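Pngf-ii (Elizabethkingia meningoseptica, PDB 4R4X) probably hydrolyses the amide link between N-glycans and asparagine side chains, releasing whole glycans from glycoproteins as a peptide:N-glycosidase of the PNGase F family. Local coordinates at residues G347-N352 against T386-M391. Numbering follows the deposited sequence.
Sequences GAFIGN and TNVMEM
Phe349 and Val388 carry most of this buried contact, a worked example of an aromatic side chain from a strand lying against the backbone of a turn. The main interaction is CH-pi: Val388 CA sits 3.9 Å from the centroid of the Phe349 ring, only 3° off its normal, while backbone N of Gly351 lies by the opposite face, offset toward the rim. With CG anti to the backbone N (chi1 161°), the phenyl ring reaches across to the turn.

Apolar contacts extend the grip. Val388 CG2 meets Phe349 CD2 at 3.7 Å, and Val388 CG1 rests against Phe349 CB. The selenium of Met391, a selenomethionine, approaches the ring near its plane, SE to Phe349 CE1 4.4 Å. Bent at chi2, the same chain packs its methyl on backbone, CE 3.5 Å from Asn352 N.

Polar groups meet the ring without hydrogen bonding across the interface. Val388 O stands over the CD1-CE1 rim, on the face that Val388 CA covers, 3.1 Å from Phe349 CE1. At the edge, in plane, Glu390 OE2 is 3.7 Å from Phe349 CZ. The carboxylate, tilted 63° to the ring, is held through OE1 by Tyr396 OH. Within 347-352, Asn352 ND2 donates to Ile350 O (2.9 Å), from above the carbonyl plane.

Asn387 to Glu390 form a type I beta turn closed by Glu390 N to Asn387 O. Ile216 and Phe252, from strands flanking 343-350, also touch Val388. Ala348 and Ile350 point away, onto strand 358-367 of a second sheet: a beta-sandwich carrying the turn on its outer face, consistent with the sandwich domains of the PNGase F family.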
ATOM      1  N   GLY A 347       2.069  15.209  -4.794  1.00 14.07           N
ATOM      2  CA  GLY A 347       2.908  15.264  -5.982  1.00 14.21           C
ATOM      3  C   GLY A 347       3.980  14.214  -6.050  1.00 13.33           C
ATOM      4  O   GLY A 347       4.241  13.483  -5.097  1.00 11.78           O
ATOM      5  N   ALA A 348       4.586  14.130  -7.224  1.00 13.47           N
ATOM      6  CA  ALA A 348       5.719  13.255  -7.416  1.00 13.34           C
ATOM      7  C   ALA A 348       6.787  14.059  -8.132  1.00 13.13           C
ATOM      8  O   ALA A 348       6.472  14.902  -8.970  1.00 13.88           O
ATOM      9  CB  ALA A 348       5.307  12.047  -8.223  1.00 13.24           C
ATOM     10  N   PHE A 349       8.038  13.828  -7.746  1.00 12.76           N
ATOM     11  CA  PHE A 349       9.207  14.491  -8.312  1.00 13.16           C
ATOM     12  C   PHE A 349      10.201  13.424  -8.719  1.00 12.95           C
ATOM     13  O   PHE A 349      10.453  12.495  -7.955  1.00 12.43           O
ATOM     14  CB  PHE A 349       9.847  15.418  -7.266  1.00 13.21           C
ATOM     15  CG  PHE A 349      11.275  15.818  -7.544  1.00 14.14           C
ATOM     16  CD1 PHE A 349      11.592  16.731  -8.541  1.00 14.47           C
ATOM     17  CD2 PHE A 349      12.311  15.325  -6.757  1.00 14.88           C
ATOM     18  CE1 PHE A 349      12.910  17.106  -8.769  1.00 14.72           C
ATOM     19  CE2 PHE A 349      13.629  15.713  -6.962  1.00 14.67           C
ATOM     20  CZ  PHE A 349      13.934  16.606  -7.965  1.00 14.71           C
ATOM     21  N   ILE A 350      10.737  13.543  -9.928  1.00 13.55           N
ATOM     22  CA  ILE A 350      11.964  12.830 -10.303  1.00 13.65           C
ATOM     23  C   ILE A 350      12.882  13.844 -10.998  1.00 14.01           C
ATOM     24  O   ILE A 350      12.593  14.310 -12.105  1.00 14.20           O
ATOM     25  CB  ILE A 350      11.700  11.617 -11.219  1.00 13.74           C
ATOM     26  CG1 ILE A 350      10.765  10.611 -10.533  1.00 13.84           C
ATOM     27  CG2 ILE A 350      13.036  10.952 -11.564  1.00 14.11           C
ATOM     28  CD1 ILE A 350      10.277   9.486 -11.424  1.00 14.34           C
ATOM     29  N   GLY A 351      13.976  14.204 -10.334  1.00 15.42           N
ATOM     30  CA  GLY A 351      14.908  15.160 -10.875  1.00 16.38           C
ATOM     31  C   GLY A 351      15.642  14.542 -12.048  1.00 17.29           C
ATOM     32  O   GLY A 351      16.416  13.616 -11.858  1.00 18.45           O
ATOM     33  N   ASN A 352      15.416  15.065 -13.249  1.00 18.11           N
ATOM     34  CA  ASN A 352      16.078  14.587 -14.433  1.00 18.85           C
ATOM     35  C   ASN A 352      16.173  15.695 -15.483  1.00 20.74           C
ATOM     36  O   ASN A 352      15.509  16.727 -15.374  1.00 19.14           O
ATOM     37  CB  ASN A 352      15.326  13.381 -15.020  1.00 18.99           C
ATOM     38  CG  ASN A 352      14.016  13.772 -15.699  1.00 19.82           C
ATOM     39  OD1 ASN A 352      13.963  13.966 -16.931  1.00 20.78           O
ATOM     40  ND2 ASN A 352      12.960  13.900 -14.915  1.00 19.21           N
ATOM     41  N   THR A 386      15.440  18.683   1.020  1.00 12.96           N
ATOM     42  CA  THR A 386      15.395  18.086  -0.309  1.00 13.02           C
ATOM     43  C   THR A 386      14.886  19.086  -1.358  1.00 13.79           C
ATOM     44  O   THR A 386      13.749  19.570  -1.265  1.00 13.29           O
ATOM     45  CB  THR A 386      14.504  16.834  -0.321  1.00 12.98           C
ATOM     46  OG1 THR A 386      14.944  15.897   0.679  1.00 12.54           O
ATOM     47  CG2 THR A 386      14.532  16.156  -1.706  1.00 13.32           C
ATOM     48  N   ASN A 387      15.692  19.363  -2.377  1.00 13.97           N
ATOM     49  CA  ASN A 387      15.291  20.389  -3.342  1.00 14.63           C
ATOM     50  C   ASN A 387      14.512  19.810  -4.530  1.00 15.21           C
ATOM     51  O   ASN A 387      15.023  19.601  -5.659  1.00 14.89           O
ATOM     52  CB  ASN A 387      16.449  21.303  -3.734  1.00 15.39           C
ATOM     53  CG  ASN A 387      17.581  20.572  -4.413  1.00 16.30           C
ATOM     54  OD1 ASN A 387      17.886  19.417  -4.086  1.00 16.61           O
ATOM     55  ND2 ASN A 387      18.212  21.242  -5.371  1.00 15.96           N
ATOM     56  N   VAL A 388      13.247  19.541  -4.234  1.00 15.29           N
ATOM     57  CA  VAL A 388      12.289  19.090  -5.218  1.00 15.09           C
ATOM     58  C   VAL A 388      12.189  20.128  -6.316  1.00 14.79           C
ATOM     59  O   VAL A 388      11.925  19.770  -7.468  1.00 14.75           O
ATOM     60  CB  VAL A 388      10.934  18.796  -4.554  1.00 15.19           C
ATOM     61  CG1 VAL A 388       9.751  18.963  -5.501  1.00 15.64           C
ATOM     62  CG2 VAL A 388      10.960  17.387  -3.950  1.00 15.45           C
HETATM   63  N   MSE A 389      12.426  21.396  -5.963  1.00 14.88           N
HETATM   64  CA  MSE A 389      12.452  22.482  -6.950  1.00 16.35           C
HETATM   65  C   MSE A 389      13.833  22.699  -7.567  1.00 16.75           C
HETATM   66  O   MSE A 389      14.175  23.814  -7.974  1.00 16.28           O
HETATM   67  CB  MSE A 389      11.882  23.751  -6.278  1.00 17.35           C
HETATM   68  CG  MSE A 389      10.364  23.685  -6.268  1.00 19.73           C
HETATM   69 SE   MSE A 389       9.676  25.287  -5.324  1.00 25.97          SE
HETATM   70  CE  MSE A 389       9.934  26.545  -6.804  1.00 23.52           C
ATOM     71  N   GLU A 390      14.611  21.626  -7.653  1.00 17.65           N
ATOM     72  CA  GLU A 390      15.933  21.644  -8.305  1.00 18.74           C
ATOM     73  C   GLU A 390      15.912  22.300  -9.691  1.00 18.69           C
ATOM     74  O   GLU A 390      16.834  23.040 -10.044  1.00 16.68           O
ATOM     75  CB  GLU A 390      16.428  20.212  -8.438  1.00 21.15           C
ATOM     76  CG  GLU A 390      17.778  20.031  -9.120  1.00 23.45           C
ATOM     77  CD  GLU A 390      18.101  18.552  -9.379  1.00 26.30           C
ATOM     78  OE1 GLU A 390      19.137  18.271 -10.010  1.00 25.86           O
ATOM     79  OE2 GLU A 390      17.318  17.674  -8.955  1.00 27.35           O
HETATM   80  N   MSE A 391      14.897  22.018 -10.473  1.00 18.42           N
HETATM   81  CA  MSE A 391      14.789  22.573 -11.845  1.00 21.44           C
HETATM   82  C   MSE A 391      13.818  23.754 -11.830  1.00 20.06           C
HETATM   83  O   MSE A 391      13.150  24.047 -12.818  1.00 20.25           O
HETATM   84  CB  MSE A 391      14.375  21.440 -12.794  1.00 23.24           C
HETATM   85  CG  MSE A 391      15.528  20.465 -13.067  1.00 27.47           C
HETATM   86 SE   MSE A 391      15.474  18.928 -11.794  1.00 39.04          SE
HETATM   87  CE  MSE A 391      17.077  18.014 -12.525  1.00 32.23           C
TER